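Local coordinates for SPbeta prophage-derived uncharacterized protein YomS (Bacillus subtilis, PDB 6I5O) that is of unknown function but is encoded by the SPbeta prophage and probably belongs to its lytic cassette, at residues Val59-Lys73 / Tyr88-Glu102. Sequence-based numbering, arbitrary orientation.
Sequences VDENGEKTALSGTNK and YWDFDIAGLFKVMFE
One face of the W89 indole carries CB of N72, 3.7 Å from the centroid of the six-membered ring and 9° off its normal, a CH-pi contact; G70 O lies at the ring edge. With CG anti to the backbone N (chi1 -179°), N72 turns its amide toward the indole, ND2 3.7 Å from W89 CZ2 and the planes 52° apart, while OD1 is held by T74 N and a water. In the conformer given, E61 CG lies 3.6 Å above the centre of the F97 ring, a less certain CH-pi contact, while V59 O meets that ring's edge. L68 CD2 packs against F91 CD2 at 3.7 Å, and L68 meets L96 tip to tip.

The backbones run antiparallel: T71 and D90 bond in both directions, N to O, and K73 N donates to Y88 O almost straight. V59 N bonds K98 O at 2.9 Å; the return bond is weak. These pairings join strand 65-72 to 87-92 and the end of strand 51-59 to 98-107.

Bent at chi3 and chi4, K73 brings NZ to the syn lone pair of D90 OD2, 2.7 Å away, and also donates to D92 O of the third subunit; D90 OD1 bonds T42 OG1. K65 NZ meets E102 OE1 at 2.8 Å, with E29 as second carboxylate partner. Each ammonium thus has more than one acceptor, probably favouring its charged form, and K73 joins this strand pair to the third subunit.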
ATOM      1  N   VAL A  59     -17.342 -14.339  -5.508  1.00 13.78           N
ATOM      2  CA  VAL A  59     -18.524 -15.168  -5.229  1.00 14.22           C
ATOM      3  C   VAL A  59     -18.707 -15.236  -3.714  1.00 13.62           C
ATOM      4  O   VAL A  59     -17.772 -15.541  -3.014  1.00 13.88           O
ATOM      5  CB  VAL A  59     -18.385 -16.569  -5.853  1.00 15.19           C
ATOM      6  CG1 VAL A  59     -19.642 -17.392  -5.604  1.00 15.95           C
ATOM      7  CG2 VAL A  59     -18.069 -16.481  -7.320  1.00 16.30           C
ATOM      8  N   ASP A  60     -19.919 -14.983  -3.244  1.00 14.14           N
ATOM      9  CA  ASP A  60     -20.194 -15.066  -1.812  1.00 14.73           C
ATOM     10  C   ASP A  60     -20.658 -16.459  -1.382  1.00 16.00           C
ATOM     11  O   ASP A  60     -20.757 -17.362  -2.203  1.00 15.31           O
ATOM     12  CB  ASP A  60     -21.127 -13.932  -1.366  1.00 14.62           C
ATOM     13  CG  ASP A  60     -22.578 -14.036  -1.741  1.00 15.48           C
ATOM     14  OD1 ASP A  60     -22.988 -15.122  -2.222  1.00 15.44           O
ATOM     15  OD2 ASP A  60     -23.339 -13.011  -1.503  1.00 15.44           O
ATOM     16  N   GLU A  61     -20.943 -16.620  -0.108  0.70 17.40           N
ATOM     17  CA  GLU A  61     -21.284 -17.943   0.494  0.70 19.72           C
ATOM     18  C   GLU A  61     -22.601 -18.453  -0.077  0.70 20.28           C
ATOM     19  O   GLU A  61     -22.853 -19.650   0.068  0.70 22.09           O
ATOM     20  CB  GLU A  61     -21.321 -17.838   2.020  0.70 21.63           C
ATOM     21  CG  GLU A  61     -19.919 -18.008   2.610  0.70 23.59           C
ATOM     22  CD  GLU A  61     -19.768 -18.197   4.123  0.70 26.08           C
ATOM     23  OE1 GLU A  61     -20.123 -17.199   4.806  0.70 30.30           O
ATOM     24  OE2 GLU A  61     -19.279 -19.308   4.609  0.70 27.10           O
ATOM     25  N   ASN A  62     -23.433 -17.587  -0.646  1.00 19.45           N
ATOM     26  CA  ASN A  62     -24.732 -18.002  -1.248  1.00 21.23           C
ATOM     27  C   ASN A  62     -24.610 -18.251  -2.748  1.00 20.93           C
ATOM     28  O   ASN A  62     -25.597 -18.590  -3.386  1.00 22.26           O
ATOM     29  CB  ASN A  62     -25.807 -16.963  -0.994  1.00 23.53           C
ATOM     30  CG  ASN A  62     -26.071 -16.811   0.481  1.00 27.57           C
ATOM     31  OD1 ASN A  62     -26.139 -15.690   1.003  1.00 33.37           O
ATOM     32  ND2 ASN A  62     -26.115 -17.919   1.205  1.00 28.33           N
ATOM     33  N   GLY A  63     -23.464 -18.047  -3.326  1.00 19.36           N
ATOM     34  CA  GLY A  63     -23.215 -18.266  -4.757  1.00 18.60           C
ATOM     35  C   GLY A  63     -23.491 -17.057  -5.603  1.00 17.83           C
ATOM     36  O   GLY A  63     -23.418 -17.179  -6.808  1.00 18.36           O
ATOM     37  N   GLU A  64     -23.801 -15.893  -5.046  1.00 16.63           N
ATOM     38  CA  GLU A  64     -24.000 -14.698  -5.861  1.00 16.06           C
ATOM     39  C   GLU A  64     -22.641 -14.267  -6.433  1.00 15.06           C
ATOM     40  O   GLU A  64     -21.627 -14.224  -5.716  1.00 14.22           O
ATOM     41  CB  GLU A  64     -24.615 -13.576  -5.046  1.00 16.25           C
ATOM     42  CG  GLU A  64     -24.973 -12.388  -5.893  1.00 16.73           C
ATOM     43  CD  GLU A  64     -25.809 -11.323  -5.196  1.00 17.93           C
ATOM     44  OE1 GLU A  64     -25.454 -10.951  -4.052  1.00 16.90           O
ATOM     45  OE2 GLU A  64     -26.864 -10.936  -5.707  1.00 19.49           O
ATOM     46  N   LYS A  65     -22.605 -13.987  -7.730  1.00 15.39           N
ATOM     47  CA  LYS A  65     -21.407 -13.545  -8.472  1.00 15.58           C
ATOM     48  C   LYS A  65     -21.430 -12.037  -8.656  1.00 14.64           C
ATOM     49  O   LYS A  65     -22.439 -11.477  -8.956  1.00 14.88           O
ATOM     50  CB  LYS A  65     -21.350 -14.189  -9.861  1.00 17.08           C
ATOM     51  CG  LYS A  65     -21.265 -15.692  -9.850  1.00 18.88           C
ATOM     52  CD  LYS A  65     -21.666 -16.319 -11.157  1.00 20.31           C
ATOM     53  CE  LYS A  65     -20.944 -15.794 -12.378  1.00 21.03           C
ATOM     54  NZ  LYS A  65     -21.277 -16.559 -13.609  1.00 21.82           N
ATOM     55  N   THR A  66     -20.292 -11.428  -8.428  1.00 14.02           N
ATOM     56  CA  THR A  66     -20.137  -9.954  -8.534  1.00 13.53           C
ATOM     57  C   THR A  66     -18.904  -9.636  -9.387  1.00 12.64           C
ATOM     58  O   THR A  66     -17.824 -10.172  -9.121  1.00 12.27           O
ATOM     59  CB  THR A  66     -19.930  -9.315  -7.167  1.00 13.02           C
ATOM     60  OG1 THR A  66     -20.849  -9.831  -6.212  1.00 13.12           O
ATOM     61  CG2 THR A  66     -20.067  -7.808  -7.238  1.00 13.15           C
ATOM     62  N   ALA A  67     -19.064  -8.841 -10.432  1.00 13.31           N
ATOM     63  CA  ALA A  67     -17.928  -8.470 -11.283  1.00 13.42           C
ATOM     64  C   ALA A  67     -16.799  -7.886 -10.413  1.00 13.17           C
ATOM     65  O   ALA A  67     -17.055  -7.025  -9.551  1.00 13.71           O
ATOM     66  CB  ALA A  67     -18.363  -7.484 -12.322  1.00 13.68           C
ATOM     67  N   LEU A  68     -15.587  -8.345 -10.651  1.00 13.74           N
ATOM     68  CA  LEU A  68     -14.450  -8.010  -9.783  1.00 13.34           C
ATOM     69  C   LEU A  68     -13.369  -7.359 -10.640  1.00 13.76           C
ATOM     70  O   LEU A  68     -12.872  -7.998 -11.572  1.00 14.37           O
ATOM     71  CB  LEU A  68     -13.935  -9.298  -9.143  1.00 13.78           C
ATOM     72  CG  LEU A  68     -12.695  -9.174  -8.280  1.00 13.72           C
ATOM     73  CD1 LEU A  68     -12.950  -8.312  -7.063  1.00 14.28           C
ATOM     74  CD2 LEU A  68     -12.148 -10.511  -7.862  1.00 14.21           C
ATOM     75  N   SER A  69     -13.013  -6.117 -10.338  0.60 13.28           N
ATOM     76  CA  SER A  69     -11.906  -5.441 -11.069  0.60 13.98           C
ATOM     77  C   SER A  69     -10.546  -5.821 -10.484  0.60 13.53           C
ATOM     78  O   SER A  69     -10.382  -5.957  -9.268  0.60 13.64           O
ATOM     79  CB  SER A  69     -12.110  -3.957 -11.087  0.60 14.41           C
ATOM     80  OG  SER A  69     -13.083  -3.614 -12.045  0.60 14.77           O
ATOM     81  N   GLY A  70      -9.589  -5.928 -11.377  1.00 14.01           N
ATOM     82  CA  GLY A  70      -8.173  -6.093 -11.063  1.00 13.97           C
ATOM     83  C   GLY A  70      -7.345  -5.241 -11.970  1.00 13.67           C
ATOM     84  O   GLY A  70      -7.884  -4.426 -12.750  1.00 14.40           O
ATOM     85  N   THR A  71      -6.041  -5.418 -11.807  1.00 13.92           N
ATOM     86  CA  THR A  71      -5.031  -4.576 -12.484  1.00 14.66           C
ATOM     87  C   THR A  71      -4.189  -5.437 -13.412  1.00 13.77           C
ATOM     88  O   THR A  71      -3.627  -6.433 -12.972  1.00 13.43           O
ATOM     89  CB  THR A  71      -4.165  -3.823 -11.488  1.00 15.17           C
ATOM     90  OG1 THR A  71      -5.036  -3.087 -10.601  1.00 16.03           O
ATOM     91  CG2 THR A  71      -3.198  -2.895 -12.165  1.00 16.03           C
ATOM     92  N   ASN A  72      -4.107  -5.019 -14.675  1.00 13.85           N
ATOM     93  CA  ASN A  72      -3.296  -5.736 -15.689  1.00 14.46           C
ATOM     94  C   ASN A  72      -1.826  -5.411 -15.418  1.00 14.11           C
ATOM     95  O   ASN A  72      -1.482  -4.206 -15.419  1.00 15.00           O
ATOM     96  CB  ASN A  72      -3.788  -5.325 -17.066  1.00 15.50           C
ATOM     97  CG  ASN A  72      -3.099  -5.985 -18.218  1.00 16.57           C
ATOM     98  OD1 ASN A  72      -1.913  -6.325 -18.150  1.00 16.78           O
ATOM     99  ND2 ASN A  72      -3.819  -6.172 -19.336  1.00 17.80           N
ATOM    100  N   LYS A  73      -1.001  -6.428 -15.239  1.00 14.32           N
ATOM    101  CA  LYS A  73       0.419  -6.168 -14.880  1.00 14.83           C
ATOM    102  C   LYS A  73       1.211  -5.650 -16.072  1.00 15.89           C
ATOM    103  O   LYS A  73       2.339  -5.148 -15.837  1.00 16.09           O
ATOM    104  CB  LYS A  73       1.103  -7.403 -14.317  1.00 15.75           C
ATOM    105  CG  LYS A  73       0.526  -7.881 -13.024  1.00 16.72           C
ATOM    106  CD  LYS A  73       1.272  -9.003 -12.393  1.00 19.36           C
ATOM    107  CE  LYS A  73       2.512  -8.604 -11.672  1.00 20.42           C
ATOM    108  NZ  LYS A  73       2.126  -7.946 -10.389  1.00 21.69           N
ATOM    109  N   TYR A  88      -1.325 -11.152 -17.143  1.00 14.70           N
ATOM    110  CA  TYR A  88      -1.458 -11.300 -15.687  1.00 14.49           C
ATOM    111  C   TYR A  88      -2.413 -10.218 -15.173  1.00 14.35           C
ATOM    112  O   TYR A  88      -2.261  -9.020 -15.532  1.00 14.18           O
ATOM    113  CB  TYR A  88      -0.110 -11.124 -14.999  1.00 14.71           C
ATOM    114  CG  TYR A  88       0.837 -12.282 -15.219  1.00 15.05           C
ATOM    115  CD1 TYR A  88       0.859 -13.403 -14.406  1.00 14.90           C
ATOM    116  CD2 TYR A  88       1.795 -12.168 -16.196  1.00 15.73           C
ATOM    117  CE1 TYR A  88       1.769 -14.436 -14.589  1.00 15.67           C
ATOM    118  CE2 TYR A  88       2.715 -13.189 -16.389  1.00 15.94           C
ATOM    119  CZ  TYR A  88       2.712 -14.310 -15.608  1.00 16.03           C
ATOM    120  OH  TYR A  88       3.656 -15.283 -15.809  1.00 17.79           O
ATOM    121  N   TRP A  89      -3.291 -10.618 -14.253  1.00 13.73           N
ATOM    122  CA  TRP A  89      -4.206  -9.671 -13.588  1.00 13.46           C
ATOM    123  C   TRP A  89      -4.078  -9.853 -12.085  1.00 13.09           C
ATOM    124  O   TRP A  89      -4.161 -10.990 -11.570  1.00 13.60           O
ATOM    125  CB  TRP A  89      -5.640  -9.936 -14.017  1.00 12.98           C
ATOM    126  CG  TRP A  89      -5.930  -9.541 -15.410  1.00 13.45           C
ATOM    127  CD1 TRP A  89      -5.755 -10.303 -16.534  1.00 13.81           C
ATOM    128  CD2 TRP A  89      -6.452  -8.289 -15.858  1.00 13.26           C
ATOM    129  NE1 TRP A  89      -6.104  -9.579 -17.644  1.00 14.69           N
ATOM    130  CE2 TRP A  89      -6.532  -8.342 -17.249  1.00 14.04           C
ATOM    131  CE3 TRP A  89      -6.850  -7.109 -15.198  1.00 13.24           C
ATOM    132  CZ2 TRP A  89      -7.036  -7.295 -18.015  1.00 14.41           C
ATOM    133  CZ3 TRP A  89      -7.320  -6.060 -15.948  1.00 14.07           C
ATOM    134  CH2 TRP A  89      -7.449  -6.174 -17.338  1.00 14.39           C
ATOM    135  N   ASP A  90      -3.937  -8.740 -11.379  1.00 13.40           N
ATOM    136  CA  ASP A  90      -3.755  -8.698  -9.913  1.00 13.56           C
ATOM    137  C   ASP A  90      -5.051  -8.280  -9.219  1.00 13.07           C
ATOM    138  O   ASP A  90      -5.702  -7.323  -9.667  1.00 13.18           O
ATOM    139  CB  ASP A  90      -2.686  -7.703  -9.532  1.00 14.78           C
ATOM    140  CG  ASP A  90      -1.281  -8.130  -9.750  1.00 17.25           C
ATOM    141  OD1 ASP A  90      -1.048  -9.353  -9.984  1.00 18.74           O
ATOM    142  OD2 ASP A  90      -0.444  -7.186  -9.806  1.00 19.21           O
ATOM    143  N   PHE A  91      -5.353  -8.975  -8.137  1.00 12.92           N
ATOM    144  CA  PHE A  91      -6.601  -8.731  -7.383  1.00 13.07           C
ATOM    145  C   PHE A  91      -6.316  -8.706  -5.905  1.00 13.11           C
ATOM    146  O   PHE A  91      -5.514  -9.479  -5.399  1.00 13.45           O
ATOM    147  CB  PHE A  91      -7.635  -9.828  -7.627  1.00 13.35           C
ATOM    148  CG  PHE A  91      -8.007 -10.023  -9.064  1.00 13.56           C
ATOM    149  CD1 PHE A  91      -7.266 -10.828  -9.903  1.00 13.34           C
ATOM    150  CD2 PHE A  91      -9.071  -9.306  -9.597  1.00 13.16           C
ATOM    151  CE1 PHE A  91      -7.608 -10.963 -11.223  1.00 13.41           C
ATOM    152  CE2 PHE A  91      -9.423  -9.447 -10.926  1.00 13.57           C
ATOM    153  CZ  PHE A  91      -8.676 -10.260 -11.730  1.00 13.23           C
ATOM    154  N   ASP A  92      -7.012  -7.811  -5.218  0.50 12.80           N
ATOM    155  CA  ASP A  92      -7.065  -7.785  -3.743  0.50 12.96           C
ATOM    156  C   ASP A  92      -8.286  -8.593  -3.320  0.50 12.46           C
ATOM    157  O   ASP A  92      -9.420  -8.198  -3.634  0.50 13.31           O
ATOM    158  CB  ASP A  92      -7.123  -6.365  -3.211  0.50 14.13           C
ATOM    159  CG  ASP A  92      -7.308  -6.272  -1.704  0.50 15.62           C
ATOM    160  OD1 ASP A  92      -7.333  -7.301  -0.940  0.50 16.66           O
ATOM    161  OD2 ASP A  92      -7.426  -5.107  -1.240  0.50 20.28           O
ATOM    162  N   ILE A  93      -8.030  -9.743  -2.712  1.00 12.22           N
ATOM    163  CA  ILE A  93      -9.099 -10.733  -2.445  1.00 11.41           C
ATOM    164  C   ILE A  93      -9.309 -10.986  -0.962  1.00 11.41           C
ATOM    165  O   ILE A  93     -10.113 -11.855  -0.614  1.00 11.44           O
ATOM    166  CB  ILE A  93      -8.775 -12.053  -3.166  1.00 12.16           C
ATOM    167  CG1 ILE A  93      -7.510 -12.736  -2.602  1.00 12.70           C
ATOM    168  CG2 ILE A  93      -8.722 -11.878  -4.674  1.00 12.71           C
ATOM    169  CD1 ILE A  93      -7.309 -14.150  -3.030  1.00 12.83           C
ATOM    170  N   ALA A  94      -8.659 -10.248  -0.079  1.00 10.61           N
ATOM    171  CA  ALA A  94      -8.602 -10.625   1.329  1.00 10.57           C
ATOM    172  C   ALA A  94      -9.974 -10.742   1.966  1.00 10.76           C
ATOM    173  O   ALA A  94     -10.131 -11.559   2.880  1.00 11.18           O
ATOM    174  CB  ALA A  94      -7.760  -9.663   2.120  1.00 11.06           C
ATOM    175  N   GLY A  95     -10.903  -9.878   1.547  1.00 10.87           N
ATOM    176  CA  GLY A  95     -12.242  -9.851   2.146  1.00 10.98           C
ATOM    177  C   GLY A  95     -13.301 -10.609   1.382  1.00 11.22           C
ATOM    178  O   GLY A  95     -14.512 -10.347   1.619  1.00 12.02           O
ATOM    179  N   LEU A  96     -12.896 -11.508   0.503  1.00 10.99           N
ATOM    180  CA  LEU A  96     -13.843 -12.241  -0.365  1.00 11.50           C
ATOM    181  C   LEU A  96     -13.902 -13.688   0.081  1.00 11.57           C
ATOM    182  O   LEU A  96     -12.906 -14.236   0.529  1.00 12.18           O
ATOM    183  CB  LEU A  96     -13.395 -12.217  -1.815  1.00 11.56           C
ATOM    184  CG  LEU A  96     -13.202 -10.838  -2.419  1.00 11.72           C
ATOM    185  CD1 LEU A  96     -12.706 -10.976  -3.850  1.00 11.95           C
ATOM    186  CD2 LEU A  96     -14.515 -10.028  -2.386  1.00 12.47           C
ATOM    187  N   PHE A  97     -15.053 -14.356  -0.064  1.00 11.97           N
ATOM    188  CA  PHE A  97     -15.155 -15.789   0.218  1.00 12.20           C
ATOM    189  C   PHE A  97     -14.517 -16.627  -0.908  1.00 11.94           C
ATOM    190  O   PHE A  97     -13.639 -17.450  -0.655  1.00 11.56           O
ATOM    191  CB  PHE A  97     -16.609 -16.162   0.391  1.00 12.87           C
ATOM    192  CG  PHE A  97     -16.823 -17.653   0.496  1.00 13.73           C
ATOM    193  CD1 PHE A  97     -16.234 -18.368   1.517  1.00 14.80           C
ATOM    194  CD2 PHE A  97     -17.678 -18.299  -0.398  1.00 14.35           C
ATOM    195  CE1 PHE A  97     -16.446 -19.755   1.583  1.00 15.53           C
ATOM    196  CE2 PHE A  97     -17.970 -19.645  -0.242  1.00 15.59           C
ATOM    197  CZ  PHE A  97     -17.295 -20.361   0.701  1.00 15.76           C
ATOM    198  N   LYS A  98     -14.923 -16.363  -2.143  1.00 12.46           N
ATOM    199  CA  LYS A  98     -14.463 -17.146  -3.313  1.00 12.80           C
ATOM    200  C   LYS A  98     -14.186 -16.205  -4.463  1.00 12.64           C
ATOM    201  O   LYS A  98     -14.756 -15.120  -4.543  1.00 12.33           O
ATOM    202  CB  LYS A  98     -15.516 -18.126  -3.789  1.00 13.60           C
ATOM    203  CG  LYS A  98     -15.539 -19.453  -3.056  1.00 14.61           C
ATOM    204  CD  LYS A  98     -16.676 -20.313  -3.547  1.00 15.25           C
ATOM    205  CE  LYS A  98     -16.487 -21.774  -3.215  1.00 16.58           C
ATOM    206  NZ  LYS A  98     -17.611 -22.576  -3.744  1.00 18.09           N
ATOM    207  N   VAL A  99     -13.321 -16.680  -5.359  1.00 13.23           N
ATOM    208  CA  VAL A  99     -13.157 -16.008  -6.670  1.00 13.20           C
ATOM    209  C   VAL A  99     -13.327 -17.047  -7.777  1.00 13.97           C
ATOM    210  O   VAL A  99     -13.050 -18.248  -7.563  1.00 14.32           O
ATOM    211  CB  VAL A  99     -11.816 -15.247  -6.754  1.00 13.48           C
ATOM    212  CG1 VAL A  99     -11.777 -14.067  -5.804  1.00 14.01           C
ATOM    213  CG2 VAL A  99     -10.642 -16.138  -6.525  1.00 14.34           C
ATOM    214  N   MET A 100     -13.739 -16.557  -8.920  1.00 13.93           N
ATOM    215  CA  MET A 100     -14.088 -17.363 -10.097  0.60 14.47           C
ATOM    216  C   MET A 100     -13.706 -16.582 -11.345  1.00 14.81           C
ATOM    217  O   MET A 100     -13.881 -15.371 -11.384  1.00 14.28           O
ATOM    218  CB  MET A 100     -15.591 -17.659 -10.083  0.60 15.27           C
ATOM    219  CG  MET A 100     -16.057 -18.229 -11.409  0.60 16.22           C
ATOM    220  SD  MET A 100     -17.853 -18.192 -11.629  0.60 17.65           S
ATOM    221  CE  MET A 100     -18.209 -19.399 -10.408  0.60 17.60           C
ATOM    222  N   PHE A 101     -13.174 -17.276 -12.343  1.00 14.92           N
ATOM    223  CA  PHE A 101     -12.773 -16.667 -13.638  1.00 15.75           C
ATOM    224  C   PHE A 101     -13.509 -17.407 -14.727  1.00 16.22           C
ATOM    225  O   PHE A 101     -13.060 -18.527 -15.072  1.00 18.52           O
ATOM    226  CB  PHE A 101     -11.259 -16.754 -13.794  1.00 16.28           C
ATOM    227  CG  PHE A 101     -10.610 -15.810 -12.841  1.00 16.16           C
ATOM    228  CD1 PHE A 101     -10.413 -16.150 -11.499  1.00 16.42           C
ATOM    229  CD2 PHE A 101     -10.371 -14.488 -13.219  1.00 16.97           C
ATOM    230  CE1 PHE A 101     -10.022 -15.198 -10.579  1.00 17.13           C
ATOM    231  CE2 PHE A 101      -9.940 -13.558 -12.306  1.00 17.44           C
ATOM    232  CZ  PHE A 101      -9.785 -13.905 -10.996  1.00 17.16           C
ATOM    233  N   GLU A 102     -14.604 -16.854 -15.194  1.00 15.34           N
ATOM    234  CA  GLU A 102     -15.520 -17.544 -16.115  1.00 15.97           C
ATOM    235  C   GLU A 102     -15.006 -17.396 -17.549  1.00 16.50           C
ATOM    236  O   GLU A 102     -14.766 -16.257 -18.004  1.00 16.55           O
ATOM    237  CB  GLU A 102     -16.905 -16.927 -16.034  1.00 16.72           C
ATOM    238  CG  GLU A 102     -17.895 -17.591 -16.996  1.00 17.85           C
ATOM    239  CD  GLU A 102     -19.316 -17.160 -16.817  1.00 19.57           C
ATOM    240  OE1 GLU A 102     -19.603 -16.381 -15.865  1.00 20.33           O
ATOM    241  OE2 GLU A 102     -20.175 -17.758 -17.487  1.00 21.27           O
TER
HETATM  242  O   HOH W   1      -8.605  -6.076  -6.952  1.00 20.03           O
HETATM  243  O   HOH W   2      -5.983  -4.688  -8.500  1.00 22.75           O
HETATM  244  O   HOH W   3      -0.440  -8.747 -18.260  1.00 16.93           O